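Local atomic coordinates of putative bacterial transcription regulation protein (Staphylococcus aureus, PDB entry 3LUR), a protein that probably serves in transcription regulation by binding an effector ligand, though the ligand and its targets are not established. Residues A[9-20]-A[54-65]; A[104-114]-A[134-144]. One frame throughout, in Å; residues are numbered along the deposited sequence. Where two conformers were deposited one is given.

Contact 1: residues A[9-20]-A[54-65]. With EDO (1,2-ethanediol), chain I.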
loop_
_atom_site.group_PDB
_atom_site.type_symbol
_atom_site.label_atom_id
_atom_site.label_comp_id
_atom_site.label_asym_id
_atom_site.label_seq_id
_atom_site.Cartn_x
_atom_site.Cartn_y
_atom_site.Cartn_z
ATOM N N LEU A 9 -3.703 13.355 2.816
ATOM C CA LEU A 9 -3.017 12.953 4.026
ATOM C C LEU A 9 -1.879 13.929 4.385
ATOM O O LEU A 9 -1.189 14.461 3.502
ATOM C CB LEU A 9 -2.420 11.565 3.860
ATOM C CG LEU A 9 -3.335 10.370 3.616
ATOM C CD1 LEU A 9 -2.444 9.154 3.463
ATOM C CD2 LEU A 9 -4.350 10.194 4.756
ATOM N N ALA A 10 -1.705 14.158 5.681
ATOM C CA ALA A 10 -0.540 14.840 6.203
ATOM C C ALA A 10 0.629 13.859 6.041
ATOM O O ALA A 10 0.433 12.702 5.636
ATOM C CB ALA A 10 -0.729 15.158 7.650
ATOM N N SER A 11 1.835 14.290 6.357
ATOM C CA SER A 11 2.951 13.376 6.265
ATOM C C SER A 11 2.780 12.346 7.363
ATOM O O SER A 11 2.397 12.675 8.481
ATOM C CB SER A 11 4.290 14.083 6.390
ATOM O OG SER A 11 4.487 14.946 5.277
ATOM N N LEU A 12 3.060 11.101 7.048
ATOM C CA LEU A 12 2.876 10.040 8.025
ATOM C C LEU A 12 4.150 9.261 8.237
ATOM O O LEU A 12 5.004 9.213 7.364
ATOM C CB LEU A 12 1.779 9.095 7.555
ATOM C CG LEU A 12 0.382 9.693 7.401
ATOM C CD1 LEU A 12 -0.511 8.685 6.755
ATOM C CD2 LEU A 12 -0.213 10.177 8.717
ATOM N N THR A 13 4.294 8.702 9.432
ATOM C CA THR A 13 5.414 7.847 9.727
ATOM C C THR A 13 4.934 6.406 9.540
ATOM O O THR A 13 3.970 5.973 10.185
ATOM C CB THR A 13 5.906 8.030 11.146
ATOM O OG1 THR A 13 6.444 9.341 11.291
ATOM C CG2 THR A 13 6.987 7.022 11.465
ATOM N N LEU A 14 5.589 5.680 8.639
ATOM C CA LEU A 14 5.218 4.281 8.372
ATOM C C LEU A 14 6.293 3.356 8.926
ATOM O O LEU A 14 7.489 3.606 8.754
ATOM C CB LEU A 14 5.043 4.066 6.884
ATOM C CG LEU A 14 3.989 4.920 6.211
ATOM C CD1 LEU A 14 3.820 4.492 4.760
ATOM C CD2 LEU A 14 2.638 4.806 6.922
ATOM N N VAL A 15 5.861 2.345 9.675
ATOM C CA VAL A 15 6.736 1.409 10.336
ATOM C C VAL A 15 6.449 0.052 9.706
ATOM O O VAL A 15 5.298 -0.393 9.653
ATOM C CB VAL A 15 6.434 1.301 11.855
ATOM C CG1 VAL A 15 7.431 0.380 12.545
ATOM C CG2 VAL A 15 6.447 2.702 12.558
ATOM N N GLY A 16 7.476 -0.615 9.243
ATOM C CA GLY A 16 7.262 -1.897 8.612
ATOM C C GLY A 16 8.494 -2.544 8.035
ATOM O O GLY A 16 9.629 -2.260 8.458
ATOM N N ILE A 17 8.258 -3.416 7.058
ATOM C CA ILE A 17 9.306 -4.192 6.427
ATOM C C ILE A 17 9.171 -4.072 4.929
ATOM O O ILE A 17 8.073 -4.204 4.390
ATOM C CB ILE A 17 9.225 -5.694 6.824
ATOM C CG1 ILE A 17 9.347 -5.863 8.339
ATOM C CG2 ILE A 17 10.344 -6.468 6.167
ATOM C CD1 ILE A 17 10.747 -5.434 8.878
ATOM N N LYS A 18 10.307 -3.885 4.263
ATOM C CA LYS A 18 10.319 -3.677 2.831
ATOM C C LYS A 18 11.045 -4.806 2.110
ATOM O O LYS A 18 12.029 -5.322 2.594
ATOM C CB LYS A 18 10.997 -2.332 2.503
ATOM C CG LYS A 18 10.919 -1.939 1.036
ATOM C CD LYS A 18 11.515 -0.549 0.755
ATOM C CE LYS A 18 13.004 -0.566 0.484
ATOM N NZ LYS A 18 13.419 0.705 -0.204
ATOM N N GLU A 19 10.521 -5.179 0.945
ATOM C CA GLU A 19 11.185 -6.139 0.044
ATOM C C GLU A 19 11.278 -5.443 -1.309
ATOM O O GLU A 19 10.384 -4.708 -1.668
ATOM C CB GLU A 19 10.430 -7.454 -0.065
ATOM C CG GLU A 19 10.646 -8.326 1.144
ATOM C CD GLU A 19 10.155 -9.762 0.963
ATOM O OE1 GLU A 19 9.486 -10.081 -0.058
ATOM O OE2 GLU A 19 10.426 -10.564 1.867
ATOM N N THR A 20 12.380 -5.647 -2.024
ATOM C CA THR A 20 12.570 -4.996 -3.302
ATOM C C THR A 20 12.626 -6.066 -4.362
ATOM O O THR A 20 13.303 -7.083 -4.201
ATOM C CB THR A 20 13.847 -4.138 -3.314
ATOM O OG1 THR A 20 13.757 -3.153 -2.285
ATOM C CG2 THR A 20 14.057 -3.430 -4.687
ATOM N N ASP A 54 -3.672 6.377 12.306
ATOM C CA ASP A 54 -3.662 7.449 11.291
ATOM C C ASP A 54 -4.317 6.968 10.015
ATOM O O ASP A 54 -4.971 7.751 9.325
ATOM C CB ASP A 54 -2.248 7.932 10.977
ATOM C CG ASP A 54 -1.698 8.843 12.044
ATOM O OD1 ASP A 54 -2.486 9.415 12.812
ATOM O OD2 ASP A 54 -0.474 9.024 12.097
ATOM N N LEU A 55 -4.037 5.711 9.653
ATOM C CA LEU A 55 -4.749 5.017 8.578
ATOM C C LEU A 55 -5.338 3.764 9.214
ATOM O O LEU A 55 -4.648 3.041 9.944
ATOM C CB LEU A 55 -3.839 4.654 7.414
ATOM C CG LEU A 55 -3.433 5.850 6.548
ATOM C CD1 LEU A 55 -2.367 5.480 5.574
ATOM C CD2 LEU A 55 -4.675 6.430 5.829
ATOM N N ALA A 56 -6.622 3.527 8.959
ATOM C CA ALA A 56 -7.341 2.399 9.576
ATOM C C ALA A 56 -7.122 1.123 8.783
ATOM O O ALA A 56 -7.941 0.723 7.961
ATOM C CB ALA A 56 -8.843 2.708 9.688
ATOM N N GLY A 57 -6.017 0.473 9.042
ATOM C CA GLY A 57 -5.731 -0.772 8.407
ATOM C C GLY A 57 -4.239 -0.934 8.312
ATOM O O GLY A 57 -3.469 -0.184 8.940
ATOM N N ILE A 58 -3.842 -1.959 7.607
ATOM C CA ILE A 58 -2.440 -2.214 7.404
ATOM C C ILE A 58 -2.178 -1.943 5.923
ATOM O O ILE A 58 -3.048 -2.213 5.048
ATOM C CB ILE A 58 -2.045 -3.632 7.891
ATOM C CG1 ILE A 58 -0.534 -3.849 7.745
ATOM C CG2 ILE A 58 -2.860 -4.706 7.174
ATOM C CD1 ILE A 58 0.002 -5.007 8.545
ATOM N N LEU A 59 -1.023 -1.377 5.655
ATOM C CA LEU A 59 -0.647 -0.984 4.310
ATOM C C LEU A 59 0.264 -1.943 3.593
ATOM O O LEU A 59 1.186 -2.550 4.191
ATOM C CB LEU A 59 0.068 0.376 4.327
ATOM C CG LEU A 59 -0.638 1.700 4.670
ATOM C CD1 LEU A 59 -0.932 1.905 6.142
ATOM C CD2 LEU A 59 0.247 2.889 4.194
ATOM N N GLY A 60 0.007 -2.030 2.284
ATOM C CA GLY A 60 0.883 -2.617 1.330
ATOM C C GLY A 60 1.347 -1.433 0.499
ATOM O O GLY A 60 0.642 -0.980 -0.411
ATOM N N LEU A 61 2.504 -0.899 0.850
ATOM C CA LEU A 61 3.028 0.305 0.196
ATOM C C LEU A 61 3.931 -0.057 -0.967
ATOM O O LEU A 61 4.976 -0.710 -0.792
ATOM C CB LEU A 61 3.800 1.180 1.203
ATOM C CG LEU A 61 4.330 2.544 0.729
ATOM C CD1 LEU A 61 3.225 3.603 0.644
ATOM C CD2 LEU A 61 5.437 3.026 1.643
ATOM N N CYS A 62 3.557 0.426 -2.153
ATOM C CA CYS A 62 4.311 0.217 -3.350
ATOM C C CYS A 62 5.239 1.386 -3.557
ATOM O O CYS A 62 4.791 2.533 -3.608
ATOM C CB CYS A 62 3.349 0.063 -4.520
ATOM S SG CYS A 62 2.258 -1.393 -4.295
ATOM N N ILE A 63 6.537 1.084 -3.631
ATOM C CA ILE A 63 7.578 2.082 -3.689
ATOM C C ILE A 63 8.335 1.911 -5.007
ATOM O O ILE A 63 9.243 1.088 -5.112
ATOM C CB ILE A 63 8.545 1.982 -2.461
ATOM C CG1 ILE A 63 7.765 2.092 -1.152
ATOM C CG2 ILE A 63 9.655 3.100 -2.506
ATOM C CD1 ILE A 63 8.562 1.787 0.112
ATOM N N PRO A 64 7.922 2.658 -6.034
ATOM C CA PRO A 64 8.735 2.586 -7.270
ATOM C C PRO A 64 10.143 3.028 -6.949
ATOM O O PRO A 64 10.330 4.050 -6.263
ATOM C CB PRO A 64 8.061 3.579 -8.211
ATOM C CG PRO A 64 6.663 3.771 -7.665
ATOM C CD PRO A 64 6.781 3.573 -6.165
ATOM N N GLU A 65 11.127 2.237 -7.344
ATOM C CA GLU A 65 12.506 2.597 -7.085
ATOM C C GLU A 65 13.054 3.329 -8.312
ATOM O O GLU A 65 12.576 3.138 -9.434
ATOM C CB GLU A 65 13.352 1.369 -6.745
ATOM C CG GLU A 65 12.889 0.609 -5.480
ATOM C CD GLU A 65 12.999 1.428 -4.193
ATOM O OE1 GLU A 65 13.314 2.644 -4.264
ATOM O OE2 GLU A 65 12.764 0.857 -3.110
HETATM C C1 EDO I . -9.632 0.732 4.552
HETATM O O1 EDO I . -10.824 0.004 4.329
HETATM C C2 EDO I . -9.896 1.792 5.603
HETATM O O2 EDO I . -10.128 1.173 6.853
HETATM O O HOH W 1 2.083 8.548 11.461
#
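Leu14 sends CD1 into the fork between Leu59 and Leu61, and its side chain runs at about a right angle to both. Leu14 CD1 lies 3.8 Å from Leu61 CD2 and 4.0 Å from Leu59 CD2. Toward the start of the strand Leu12 splits its two methyls. Leu12 CD1 meets Leu55 CD1 at 3.9 Å, the two chains crossing at a slant, while CD2 slides alongside Asp54 in the opposite sense. Leu9 then crosses Leu55 at roughly a right angle on the other branch, CD2 against CD2. Leu14, Leu59 and Leu61 line the inside of a closed antiparallel barrel, with Leu9, Leu12 and Leu55 at its end. Strands 5-21 and 58-64 each pair with strand 70-77, so their short axes stay 9.0 Å apart, inclined at 44°; no backbone hydrogen bond joins them directly, and side chains make most of the contact. Beside Leu12, water 1 accepts from Thr13 N and lies 2.7 Å from Asp54 OD2, to which it probably donates. At the far end Lys18, in one of its two conformers, bends at chi3 (87°) and crosses Ile63 at about a right angle. There Lys18 NZ forms a salt bridge with Glu65 OE2 at 3.0 Å, on the syn side; the second conformer means it may not be permanent. Ser71 OG hydrogen-bonds to the same Glu65 oxygen and to Thr20 OG1.

Contact 2: residues A[104-114]-A[134-144]. With EDO (1,2-ethanediol), chain E; EDO (1,2-ethanediol), chain H.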
loop_
_atom_site.group_PDB
_atom_site.type_symbol
_atom_site.label_atom_id
_atom_site.label_comp_id
_atom_site.label_asym_id
_atom_site.label_seq_id
_atom_site.Cartn_x
_atom_site.Cartn_y
_atom_site.Cartn_z
ATOM N N GLY A 104 -13.065 -7.903 -3.626
ATOM C CA GLY A 104 -12.791 -9.278 -3.939
ATOM C C GLY A 104 -11.690 -9.853 -3.095
ATOM O O GLY A 104 -11.106 -9.174 -2.267
ATOM N N ALA A 105 -11.434 -11.136 -3.338
ATOM C CA ALA A 105 -10.482 -11.929 -2.584
ATOM C C ALA A 105 -9.068 -11.450 -2.778
ATOM O O ALA A 105 -8.657 -11.155 -3.904
ATOM C CB ALA A 105 -10.606 -13.432 -2.983
ATOM N N VAL A 106 -8.341 -11.312 -1.672
ATOM C CA VAL A 106 -6.936 -10.864 -1.694
ATOM C C VAL A 106 -6.090 -12.125 -1.916
ATOM O O VAL A 106 -6.337 -13.145 -1.279
ATOM C CB VAL A 106 -6.580 -10.144 -0.373
ATOM C CG1 VAL A 106 -5.173 -9.621 -0.389
ATOM C CG2 VAL A 106 -7.571 -9.022 -0.114
ATOM N N PRO A 107 -5.067 -12.064 -2.806
ATOM C CA PRO A 107 -4.579 -10.884 -3.526
ATOM C C PRO A 107 -5.139 -10.658 -4.933
ATOM O O PRO A 107 -4.976 -9.563 -5.455
ATOM C CB PRO A 107 -3.076 -11.182 -3.639
ATOM C CG PRO A 107 -3.059 -12.673 -3.907
ATOM C CD PRO A 107 -4.139 -13.208 -2.958
ATOM N N LYS A 108 -5.806 -11.645 -5.516
ATOM C CA LYS A 108 -6.189 -11.546 -6.930
ATOM C C LYS A 108 -6.993 -10.298 -7.274
ATOM O O LYS A 108 -6.672 -9.612 -8.264
ATOM C CB LYS A 108 -6.934 -12.778 -7.418
ATOM C CG LYS A 108 -7.328 -12.695 -8.911
ATOM C CD LYS A 108 -7.588 -14.066 -9.496
ATOM N N ALA A 109 -8.022 -10.016 -6.482
ATOM C CA ALA A 109 -8.893 -8.878 -6.775
ATOM C C ALA A 109 -8.129 -7.559 -6.690
ATOM O O ALA A 109 -8.415 -6.634 -7.431
ATOM C CB ALA A 109 -10.090 -8.865 -5.854
ATOM N N VAL A 110 -7.195 -7.469 -5.753
ATOM C CA VAL A 110 -6.376 -6.279 -5.565
ATOM C C VAL A 110 -5.420 -6.068 -6.738
ATOM O O VAL A 110 -5.279 -4.962 -7.244
ATOM C CB VAL A 110 -5.592 -6.343 -4.274
ATOM C CG1 VAL A 110 -4.788 -5.032 -4.083
ATOM C CG2 VAL A 110 -6.533 -6.576 -3.103
ATOM N N GLN A 111 -4.808 -7.152 -7.191
ATOM C CA GLN A 111 -3.902 -7.016 -8.313
ATOM C C GLN A 111 -4.670 -6.714 -9.603
ATOM O O GLN A 111 -4.202 -5.877 -10.402
ATOM C CB GLN A 111 -2.964 -8.207 -8.395
ATOM C CG GLN A 111 -2.082 -8.269 -7.134
ATOM C CD GLN A 111 -0.995 -9.318 -7.198
ATOM O OE1 GLN A 111 -0.935 -10.117 -8.135
ATOM N NE2 GLN A 111 -0.109 -9.306 -6.204
ATOM N N GLN A 112 -5.862 -7.290 -9.779
ATOM C CA GLN A 112 -6.703 -6.957 -10.940
ATOM C C GLN A 112 -7.056 -5.492 -10.916
ATOM O O GLN A 112 -6.935 -4.787 -11.928
ATOM C CB GLN A 112 -7.993 -7.762 -10.952
ATOM C CG GLN A 112 -8.831 -7.639 -12.275
ATOM C CD GLN A 112 -9.782 -6.411 -12.379
ATOM O OE1 GLN A 112 -10.070 -5.683 -11.383
ATOM N NE2 GLN A 112 -10.318 -6.213 -13.585
ATOM N N LYS A 113 -7.495 -5.015 -9.758
ATOM C CA LYS A 113 -7.885 -3.621 -9.652
ATOM C C LYS A 113 -6.704 -2.691 -9.823
ATOM O O LYS A 113 -6.835 -1.627 -10.418
ATOM C CB LYS A 113 -8.557 -3.337 -8.312
ATOM C CG LYS A 113 -9.164 -1.921 -8.213
ATOM C CD LYS A 113 -10.348 -1.729 -9.153
ATOM C CE LYS A 113 -10.938 -0.345 -8.992
ATOM N NZ LYS A 113 -12.294 -0.238 -9.509
HETATM N N MSE A 114 -5.545 -3.091 -9.312
HETATM C CA MSE A 114 -4.370 -2.259 -9.416
HETATM C C MSE A 114 -4.004 -2.107 -10.905
HETATM O O MSE A 114 -3.661 -1.011 -11.372
HETATM C CB MSE A 114 -3.213 -2.849 -8.603
HETATM C CG MSE A 114 -1.972 -1.974 -8.651
HETATM SE SE MSE A 114 -2.275 -0.225 -7.813
HETATM C CE MSE A 114 -2.118 -0.793 -5.982
ATOM N N PHE A 134 2.519 4.595 -3.589
ATOM C CA PHE A 134 1.089 4.400 -3.591
ATOM C C PHE A 134 0.807 3.145 -2.766
ATOM O O PHE A 134 1.694 2.333 -2.578
ATOM C CB PHE A 134 0.533 4.296 -5.022
ATOM C CG PHE A 134 1.178 3.235 -5.872
ATOM C CD1 PHE A 134 2.379 3.490 -6.554
ATOM C CD2 PHE A 134 0.557 1.990 -6.039
ATOM C CE1 PHE A 134 2.968 2.511 -7.376
ATOM C CE2 PHE A 134 1.151 1.000 -6.855
ATOM C CZ PHE A 134 2.357 1.264 -7.510
ATOM N N PHE A 135 -0.397 3.003 -2.250
ATOM C CA PHE A 135 -0.633 1.878 -1.351
ATOM C C PHE A 135 -1.993 1.237 -1.401
ATOM O O PHE A 135 -2.984 1.847 -1.794
ATOM C CB PHE A 135 -0.266 2.271 0.105
ATOM C CG PHE A 135 -1.043 3.440 0.675
ATOM C CD1 PHE A 135 -0.581 4.737 0.529
ATOM C CD2 PHE A 135 -2.211 3.226 1.417
ATOM C CE1 PHE A 135 -1.266 5.801 1.077
ATOM C CE2 PHE A 135 -2.895 4.285 1.988
ATOM C CZ PHE A 135 -2.438 5.581 1.803
ATOM N N GLU A 136 -2.001 -0.021 -0.966
ATOM C CA GLU A 136 -3.195 -0.785 -0.712
ATOM C C GLU A 136 -3.419 -0.644 0.785
ATOM O O GLU A 136 -2.471 -0.735 1.560
ATOM C CB GLU A 136 -2.932 -2.259 -1.050
ATOM C CG GLU A 136 -2.484 -2.481 -2.467
ATOM C CD GLU A 136 -1.594 -3.696 -2.654
ATOM O OE1 GLU A 136 -1.427 -4.529 -1.737
ATOM O OE2 GLU A 136 -1.052 -3.813 -3.747
ATOM N N LEU A 137 -4.650 -0.448 1.201
ATOM C CA LEU A 137 -4.944 -0.339 2.614
ATOM C C LEU A 137 -5.963 -1.413 2.960
ATOM O O LEU A 137 -7.086 -1.462 2.384
ATOM C CB LEU A 137 -5.445 1.059 2.963
ATOM C CG LEU A 137 -5.784 1.339 4.437
ATOM C CD1 LEU A 137 -4.499 1.255 5.316
ATOM C CD2 LEU A 137 -6.508 2.672 4.627
ATOM N N TYR A 138 -5.579 -2.258 3.919
ATOM C CA TYR A 138 -6.378 -3.435 4.339
ATOM C C TYR A 138 -6.990 -3.315 5.735
ATOM O O TYR A 138 -6.291 -3.335 6.734
ATOM C CB TYR A 138 -5.499 -4.684 4.304
ATOM C CG TYR A 138 -4.942 -5.012 2.939
ATOM C CD1 TYR A 138 -5.695 -5.713 2.019
ATOM C CD2 TYR A 138 -3.665 -4.624 2.569
ATOM C CE1 TYR A 138 -5.191 -6.013 0.776
ATOM C CE2 TYR A 138 -3.159 -4.905 1.347
ATOM C CZ TYR A 138 -3.933 -5.591 0.435
ATOM O OH TYR A 138 -3.420 -5.865 -0.812
ATOM N N GLN A 139 -8.304 -3.162 5.772
ATOM C CA GLN A 139 -9.076 -3.181 6.990
ATOM C C GLN A 139 -9.176 -4.618 7.450
ATOM O O GLN A 139 -8.885 -5.558 6.666
ATOM C CB GLN A 139 -10.486 -2.650 6.721
ATOM C CG GLN A 139 -11.279 -3.492 5.706
ATOM C CD GLN A 139 -12.648 -2.928 5.424
ATOM O OE1 GLN A 139 -13.402 -2.646 6.334
ATOM N NE2 GLN A 139 -12.968 -2.753 4.144
ATOM N N ASP A 140 -9.583 -4.799 8.700
ATOM C CA ASP A 140 -9.810 -6.113 9.205
ATOM C C ASP A 140 -11.074 -6.635 8.519
ATOM O O ASP A 140 -11.949 -5.855 8.105
ATOM C CB ASP A 140 -9.982 -6.096 10.715
ATOM C CG ASP A 140 -9.782 -7.454 11.340
ATOM O OD1 ASP A 140 -9.330 -8.399 10.651
ATOM O OD2 ASP A 140 -10.025 -7.569 12.549
ATOM N N GLY A 141 -11.182 -7.951 8.435
ATOM C CA GLY A 141 -12.326 -8.601 7.841
ATOM C C GLY A 141 -11.906 -9.957 7.277
ATOM O O GLY A 141 -10.859 -10.505 7.670
ATOM N N ASP A 142 -12.710 -10.507 6.378
ATOM C CA ASP A 142 -12.390 -11.799 5.745
ATOM C C ASP A 142 -11.801 -11.495 4.363
ATOM O O ASP A 142 -12.534 -11.340 3.399
ATOM C CB ASP A 142 -13.624 -12.651 5.592
ATOM C CG ASP A 142 -13.363 -13.924 4.790
ATOM O OD1 ASP A 142 -12.183 -14.253 4.544
ATOM O OD2 ASP A 142 -14.336 -14.551 4.398
ATOM N N THR A 143 -10.479 -11.452 4.282
ATOM C CA THR A 143 -9.823 -11.095 3.033
ATOM C C THR A 143 -9.940 -12.165 1.938
ATOM O O THR A 143 -9.502 -11.917 0.812
ATOM C CB THR A 143 -8.314 -10.766 3.231
ATOM O OG1 THR A 143 -7.645 -11.909 3.743
ATOM C CG2 THR A 143 -8.130 -9.567 4.200
ATOM N N THR A 144 -10.499 -13.326 2.259
ATOM C CA THR A 144 -10.750 -14.360 1.265
ATOM C C THR A 144 -12.086 -14.167 0.575
ATOM O O THR A 144 -12.399 -14.893 -0.365
ATOM C CB THR A 144 -10.727 -15.789 1.857
ATOM O OG1 THR A 144 -11.870 -16.026 2.738
ATOM C CG2 THR A 144 -9.407 -16.023 2.597
HETATM C C1 EDO E . -10.398 -1.204 10.006
HETATM O O1 EDO E . -10.410 -2.614 10.311
HETATM C C2 EDO E . -11.768 -0.614 10.327
HETATM O O2 EDO E . -12.803 -1.145 9.461
HETATM C C1 EDO H . -6.579 -4.997 10.774
HETATM O O1 EDO H . -5.991 -4.816 9.472
HETATM C C2 EDO H . -7.316 -3.718 11.193
HETATM O O2 EDO H . -6.391 -2.671 11.508
HETATM O O HOH W 2 -6.741 -13.801 1.805
HETATM O O HOH W 3 -0.974 -7.231 -4.072
#
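Met114, present as selenomethionine, sets its end at the CD2-CE2 edge of the Phe134 ring: CE lies in the ring plane, and SE approaches obliquely, 3.8 Å from Phe134 CE2, a Met-aromatic contact. The chain leaves the helix with CG anti to the backbone N and folds at chi2 (64°) and chi3 (79°), which also brings CE near Glu136. One turn back, Val110 CG1 packs 3.7 Å from Glu136 CD and 3.6 Å from Tyr138 OH, while CG2 lies at the edge of the tyrosine ring. Tyr138 OH donates to Glu136 OE1 at 2.6 Å from above the carboxylate plane; Tyr72 OH is also bonded to OE1, so two phenols hold the buried carboxylate and would probably help stabilise its charge. Val106 faces Tyr138 from the opposite direction, Val106 CG1 3.8 Å from Tyr138 CE1, and turns CG2 to Thr143 CB. Val106 N gives a nearly straight hydrogen bond to Thr143 O (2.8 Å, 179°), tying the lead-in to the helix to the loop after the strand. In that loop Asp142 OD1 accepts from both Thr144 OG1 and Thr144 N, the second bond making an Asx turn. Helix 108-124 packs along the outer face of strand 134-138, running roughly antiparallel to it, with Trp35 meeting Tyr138 nearby; the polar Glu136, Tyr138 and Tyr72 group is consistent with an effector-binding pocket of this family.

From the N terminus, strand 5-21 runs out first, the mostly helical connection of 21-53 follows, and contact 1 closes that loop as 54-65 comes back against 9-20. The chain then adds strands 70-77 and 88-103 before contact 2 opens at 104-114; a shorter loop, carrying the rest of helix 108-124, is closed by 134-144. The two loops follow in series, neither enclosing nor crossing the other. They meet through the sheet, where strands 58-64 and 134-138 are neighbours: Cys62 N lies 2.7 Å from Phe134 O, a probable hydrogen bond. Contact 1 thus joins strands across the barrel interior, and contact 2 fixes a helix to its outside.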